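Local coordinates for protein nigerythrin (Desulfovibrio vulgaris subsp. vulgaris, PDB 1YUZ) that shows NADH peroxidase activity in vitro, as a homodimeric rubrerythrin-type protein combining a diiron centre with a rubredoxin-like iron site, at residues B[175-180]-B[189-194]; B[125-130]-B[137-142]. One frame throughout, in Å; residues are numbered along the deposited sequence.

Contact 1 of 2, residues B[175-180]-B[189-194]; sequences PICGYI and CPICFR. With FE (Fe (III) ion), chain H.
The phenol ring of Tyr179 carries the pyrrolidine of Pro190 on one face: Pro190 CD lies almost over the ring centre, 3.3 Å from the centroid and 11° off the normal, a close CH-pi contact. Pro190 CG reaches the rim beside it, 3.4 Å from Tyr179 CE1. Cys189 SG meets the same ring obliquely, a sulfur-aromatic contact at 4.7 Å from the centroid, and touches Tyr179 CB as well. The tyrosine hydroxyl is hydrogen-bonded outside the contact, to His181. The second flat group, the guanidinium of Arg194, has Ile176 CG2 and CD1 over one face, CD1 offset toward the rim and CG2 3.5 Å from Arg194 NH1. The arginine chain bends at chi2 (-67°) and crosses the isoleucine at about a right angle, while Ile176 CG1 lies against Cys192 SG.

Between the two clusters sits the iron, bound by the SG atoms of Cys177, Cys189 and Cys192, with Cys174 as fourth ligand. Ile191 packs its CB 3.7 Å from Cys177 SG. No hydrogen bond joins the segments; the iron and the side-chain packing do so, and backbone N-H groups within each loop turn to the sulfurs. Tyr179 N donates to Cys177 SG at 3.5 Å, nearly straight at 164°, and Cys189 SG accepts from Cys192 N and, weakly, from Ile191 N. Such donors probably stabilise the negative charge of the thiolates and so help tune the redox potential. Gly178 O accepts a hydrogen bond from the diiron ligand His152, linking this loop to the other iron centre. Two Cys-x-x-Cys loops closing on one iron, each with N-H...S bonds, form the four-cysteine iron site of the rubredoxin fold.

Contact 2 of 2, residues B[125-130]-B[137-142]; sequences AFIRKA and KAVHVF
Phe126 overlaps the ring of Phe142 with its CB rather than with its own ring: the methylene stands over one face, 3.7 Å from the centroid and displaced toward the rim, in a CH-pi contact. The two rings meet at an intermediate tilt, planes at 45° and centroids 5.5 Å apart. With CG anti to its carbonyl carbon (chi1 -70°), Phe126 sends its ring away from the partner helix, which puts CB foremost. Ala130 CB approaches the edge of the Phe142 ring near its plane. At the other end of the phenylalanine, Ile127 CG1 lies 3.4 Å from Phe142 CB as the two side chains run past each other in opposite directions.

One turn away the small residues close up. Ala130 CB is 3.5 Å from Val139 CG2, tighter than usual for two carbons, and 3.9 Å from Ala138 CB. The side chains that meet are all apolar, no hydrogen bond crosses between the helices, and the axes come within 8.5 Å of each other, nearly antiparallel at 163°.

These segments belong to consecutive helices, 104-132 and 136-161, of the ferritin-like four-helix bundle, just beside the short turn that joins them. Helix 29-56 adds Asn32 against Phe126 and Leu33 against Phe142, whereas helix 60-87 flanks 137-142, with Leu79, Glu80 and Leu83 against Val141.

How the contacts relate
Contact 2 is the more buried, in the helical ferritin-like part, whereas contact 1 is only partly buried and joins two loops of the rubredoxin-like part. They follow one another along the chain, with centres about 18 Å apart and nearest atoms about 7 Å apart, without touching. Helix 136-161 relates them: it supplies one half of contact 2, and farther along its Arg144, Leu147, Val151 and His152 meet the loops of contact 1. Their chemistry differs accordingly. Iron-thiolate bonds tie 175-180 to 189-194, while 125-130 meets 137-142 through apolar side chains, with no metal or hydrogen bond across. A CH-pi contact on an aromatic face is common to both.

Contact 1 of 2, residues B[175-180]-B[189-194]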
# COMPACT_ATOMS: atom_id res chain seq x y z
N PRO B 175 -0.12 13.86 -18.19
CA PRO B 175 -1.23 14.32 -19.03
C PRO B 175 -2.08 13.19 -19.64
O PRO B 175 -3.28 13.37 -19.85
CB PRO B 175 -0.54 15.13 -20.12
CG PRO B 175 0.75 15.53 -19.51
CD PRO B 175 1.17 14.32 -18.73
N ILE B 176 -1.46 12.05 -19.91
CA ILE B 176 -2.18 10.95 -20.55
C ILE B 176 -2.31 9.63 -19.80
O ILE B 176 -2.89 8.68 -20.31
CB ILE B 176 -1.58 10.66 -21.95
CG1 ILE B 176 -0.12 10.22 -21.82
CG2 ILE B 176 -1.70 11.90 -22.83
CD1 ILE B 176 0.48 9.75 -23.13
N CYS B 177 -1.75 9.55 -18.60
CA CYS B 177 -1.91 8.34 -17.81
C CYS B 177 -2.05 8.78 -16.36
O CYS B 177 -1.92 9.96 -16.06
CB CYS B 177 -0.75 7.35 -18.02
SG CYS B 177 0.75 7.58 -17.05
N GLY B 178 -2.32 7.83 -15.47
CA GLY B 178 -2.52 8.19 -14.08
C GLY B 178 -1.30 8.35 -13.20
O GLY B 178 -1.45 8.52 -11.99
N TYR B 179 -0.11 8.32 -13.77
CA TYR B 179 1.09 8.46 -12.96
C TYR B 179 1.14 9.77 -12.19
O TYR B 179 0.89 10.84 -12.74
CB TYR B 179 2.35 8.34 -13.82
CG TYR B 179 3.62 8.48 -13.01
CD1 TYR B 179 4.03 7.46 -12.15
CD2 TYR B 179 4.40 9.63 -13.10
CE1 TYR B 179 5.19 7.59 -11.38
CE2 TYR B 179 5.56 9.77 -12.34
CZ TYR B 179 5.95 8.75 -11.49
OH TYR B 179 7.11 8.88 -10.75
N ILE B 180 1.47 9.67 -10.91
CA ILE B 180 1.58 10.83 -10.05
C ILE B 180 2.94 10.79 -9.38
O ILE B 180 3.35 9.76 -8.84
CB ILE B 180 0.50 10.83 -8.95
CG1 ILE B 180 -0.88 11.01 -9.58
CG2 ILE B 180 0.79 11.94 -7.93
CD1 ILE B 180 -2.03 10.84 -8.61
N CYS B 189 7.56 10.50 -17.36
CA CYS B 189 6.65 9.50 -16.82
C CYS B 189 7.20 8.10 -17.02
O CYS B 189 7.56 7.72 -18.14
CB CYS B 189 5.29 9.62 -17.50
SG CYS B 189 4.10 8.46 -16.84
N PRO B 190 7.28 7.29 -15.95
CA PRO B 190 7.80 5.93 -16.08
C PRO B 190 6.81 4.99 -16.77
O PRO B 190 7.18 3.90 -17.20
CB PRO B 190 8.07 5.53 -14.64
CG PRO B 190 6.99 6.25 -13.89
CD PRO B 190 7.01 7.62 -14.54
N ILE B 191 5.56 5.42 -16.88
CA ILE B 191 4.54 4.59 -17.50
C ILE B 191 4.39 4.85 -19.00
O ILE B 191 4.26 3.90 -19.77
CB ILE B 191 3.16 4.79 -16.80
CG1 ILE B 191 3.24 4.23 -15.37
CG2 ILE B 191 2.06 4.09 -17.58
CD1 ILE B 191 1.98 4.47 -14.54
N CYS B 192 4.43 6.12 -19.41
CA CYS B 192 4.26 6.46 -20.83
C CYS B 192 5.36 7.34 -21.42
O CYS B 192 5.31 7.67 -22.61
CB CYS B 192 2.91 7.14 -21.05
SG CYS B 192 2.84 8.81 -20.36
N PHE B 193 6.32 7.74 -20.60
CA PHE B 193 7.44 8.57 -21.03
C PHE B 193 7.16 10.04 -21.34
O PHE B 193 8.03 10.73 -21.86
CB PHE B 193 8.15 7.93 -22.24
CG PHE B 193 9.01 6.74 -21.89
CD1 PHE B 193 9.05 6.22 -20.60
CD2 PHE B 193 9.79 6.13 -22.88
CE1 PHE B 193 9.85 5.11 -20.29
CE2 PHE B 193 10.58 5.03 -22.58
CZ PHE B 193 10.61 4.52 -21.29
N ARG B 194 5.96 10.54 -21.03
CA ARG B 194 5.69 11.96 -21.28
C ARG B 194 6.65 12.78 -20.43
O ARG B 194 6.89 12.46 -19.27
CB ARG B 194 4.24 12.32 -20.90
CG ARG B 194 3.21 12.11 -22.00
CD ARG B 194 3.42 13.07 -23.17
NE ARG B 194 2.55 12.73 -24.30
CZ ARG B 194 1.35 13.27 -24.53
NH1 ARG B 194 0.86 14.19 -23.71
NH2 ARG B 194 0.64 12.87 -25.57
FE FE H . 2.23 8.91 -18.19

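Contact 2 of 2, residues B[125-130]-B[137-142]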
# COMPACT_ATOMS: atom_id res chain seq x y z
N ALA B 125 -7.22 -9.00 -14.26
CA ALA B 125 -8.25 -9.91 -14.76
C ALA B 125 -8.74 -9.45 -16.13
O ALA B 125 -8.92 -10.26 -17.05
CB ALA B 125 -9.42 -9.97 -13.78
N PHE B 126 -8.97 -8.15 -16.26
CA PHE B 126 -9.45 -7.58 -17.51
C PHE B 126 -8.37 -7.63 -18.59
O PHE B 126 -8.67 -7.83 -19.76
CB PHE B 126 -9.90 -6.14 -17.30
CG PHE B 126 -11.16 -6.00 -16.48
CD1 PHE B 126 -11.60 -4.75 -16.09
CD2 PHE B 126 -11.91 -7.12 -16.12
CE1 PHE B 126 -12.77 -4.60 -15.35
CE2 PHE B 126 -13.08 -6.98 -15.38
CZ PHE B 126 -13.52 -5.72 -15.00
N ILE B 127 -7.12 -7.42 -18.19
CA ILE B 127 -6.02 -7.47 -19.14
C ILE B 127 -5.92 -8.88 -19.71
O ILE B 127 -5.79 -9.06 -20.92
CB ILE B 127 -4.68 -7.10 -18.46
CG1 ILE B 127 -4.69 -5.62 -18.08
CG2 ILE B 127 -3.51 -7.43 -19.38
CD1 ILE B 127 -3.54 -5.21 -17.19
N ARG B 128 -5.98 -9.88 -18.83
CA ARG B 128 -5.89 -11.27 -19.27
C ARG B 128 -7.00 -11.60 -20.26
O ARG B 128 -6.75 -12.23 -21.29
CB ARG B 128 -5.97 -12.21 -18.07
CG ARG B 128 -5.88 -13.67 -18.44
CD ARG B 128 -4.54 -14.00 -19.07
NE ARG B 128 -4.56 -15.32 -19.70
CZ ARG B 128 -3.48 -15.93 -20.21
NH1 ARG B 128 -2.30 -15.34 -20.16
NH2 ARG B 128 -3.60 -17.13 -20.76
N LYS B 129 -8.23 -11.18 -19.95
CA LYS B 129 -9.36 -11.46 -20.83
C LYS B 129 -9.14 -10.78 -22.18
O LYS B 129 -9.42 -11.37 -23.22
CB LYS B 129 -10.67 -10.97 -20.21
CG LYS B 129 -11.90 -11.22 -21.07
CD LYS B 129 -12.22 -12.70 -21.21
CE LYS B 129 -13.52 -12.92 -21.97
NZ LYS B 129 -13.90 -14.36 -22.02
N ALA B 130 -8.66 -9.54 -22.17
CA ALA B 130 -8.40 -8.80 -23.40
C ALA B 130 -7.34 -9.53 -24.22
O ALA B 130 -7.42 -9.60 -25.45
CB ALA B 130 -7.95 -7.38 -23.09
N LYS B 137 -5.98 -3.15 -28.12
CA LYS B 137 -6.29 -1.80 -27.70
C LYS B 137 -6.70 -1.79 -26.23
O LYS B 137 -6.28 -0.94 -25.45
CB LYS B 137 -7.41 -1.20 -28.56
CG LYS B 137 -7.01 -0.95 -30.01
CD LYS B 137 -8.09 -0.19 -30.77
CE LYS B 137 -7.59 0.23 -32.14
NZ LYS B 137 -8.58 1.03 -32.91
N ALA B 138 -7.52 -2.77 -25.85
CA ALA B 138 -7.99 -2.89 -24.48
C ALA B 138 -6.83 -3.28 -23.57
O ALA B 138 -6.73 -2.79 -22.44
CB ALA B 138 -9.10 -3.92 -24.39
N VAL B 139 -5.96 -4.16 -24.04
CA VAL B 139 -4.81 -4.56 -23.24
C VAL B 139 -3.99 -3.32 -22.92
O VAL B 139 -3.55 -3.13 -21.79
CB VAL B 139 -3.92 -5.58 -24.00
CG1 VAL B 139 -2.59 -5.75 -23.29
CG2 VAL B 139 -4.64 -6.93 -24.10
N HIS B 140 -3.80 -2.46 -23.92
CA HIS B 140 -3.04 -1.23 -23.73
C HIS B 140 -3.68 -0.32 -22.69
O HIS B 140 -3.02 0.12 -21.74
CB HIS B 140 -2.92 -0.48 -25.06
CG HIS B 140 -2.30 0.88 -24.93
ND1 HIS B 140 -0.96 1.07 -24.71
CD2 HIS B 140 -2.85 2.12 -24.98
CE1 HIS B 140 -0.70 2.37 -24.63
NE2 HIS B 140 -1.84 3.02 -24.79
N VAL B 141 -4.96 -0.04 -22.86
CA VAL B 141 -5.67 0.83 -21.93
C VAL B 141 -5.69 0.27 -20.50
O VAL B 141 -5.38 0.99 -19.55
CB VAL B 141 -7.11 1.09 -22.41
CG1 VAL B 141 -7.91 1.79 -21.32
CG2 VAL B 141 -7.08 1.95 -23.67
N PHE B 142 -6.05 -1.00 -20.36
CA PHE B 142 -6.10 -1.62 -19.04
C PHE B 142 -4.72 -1.66 -18.39
O PHE B 142 -4.59 -1.53 -17.18
CB PHE B 142 -6.66 -3.04 -19.15
CG PHE B 142 -8.14 -3.11 -19.40
CD1 PHE B 142 -8.67 -4.15 -20.16
CD2 PHE B 142 -9.01 -2.18 -18.83
CE1 PHE B 142 -10.05 -4.26 -20.35
CE2 PHE B 142 -10.39 -2.28 -19.02
CZ PHE B 142 -10.91 -3.33 -19.78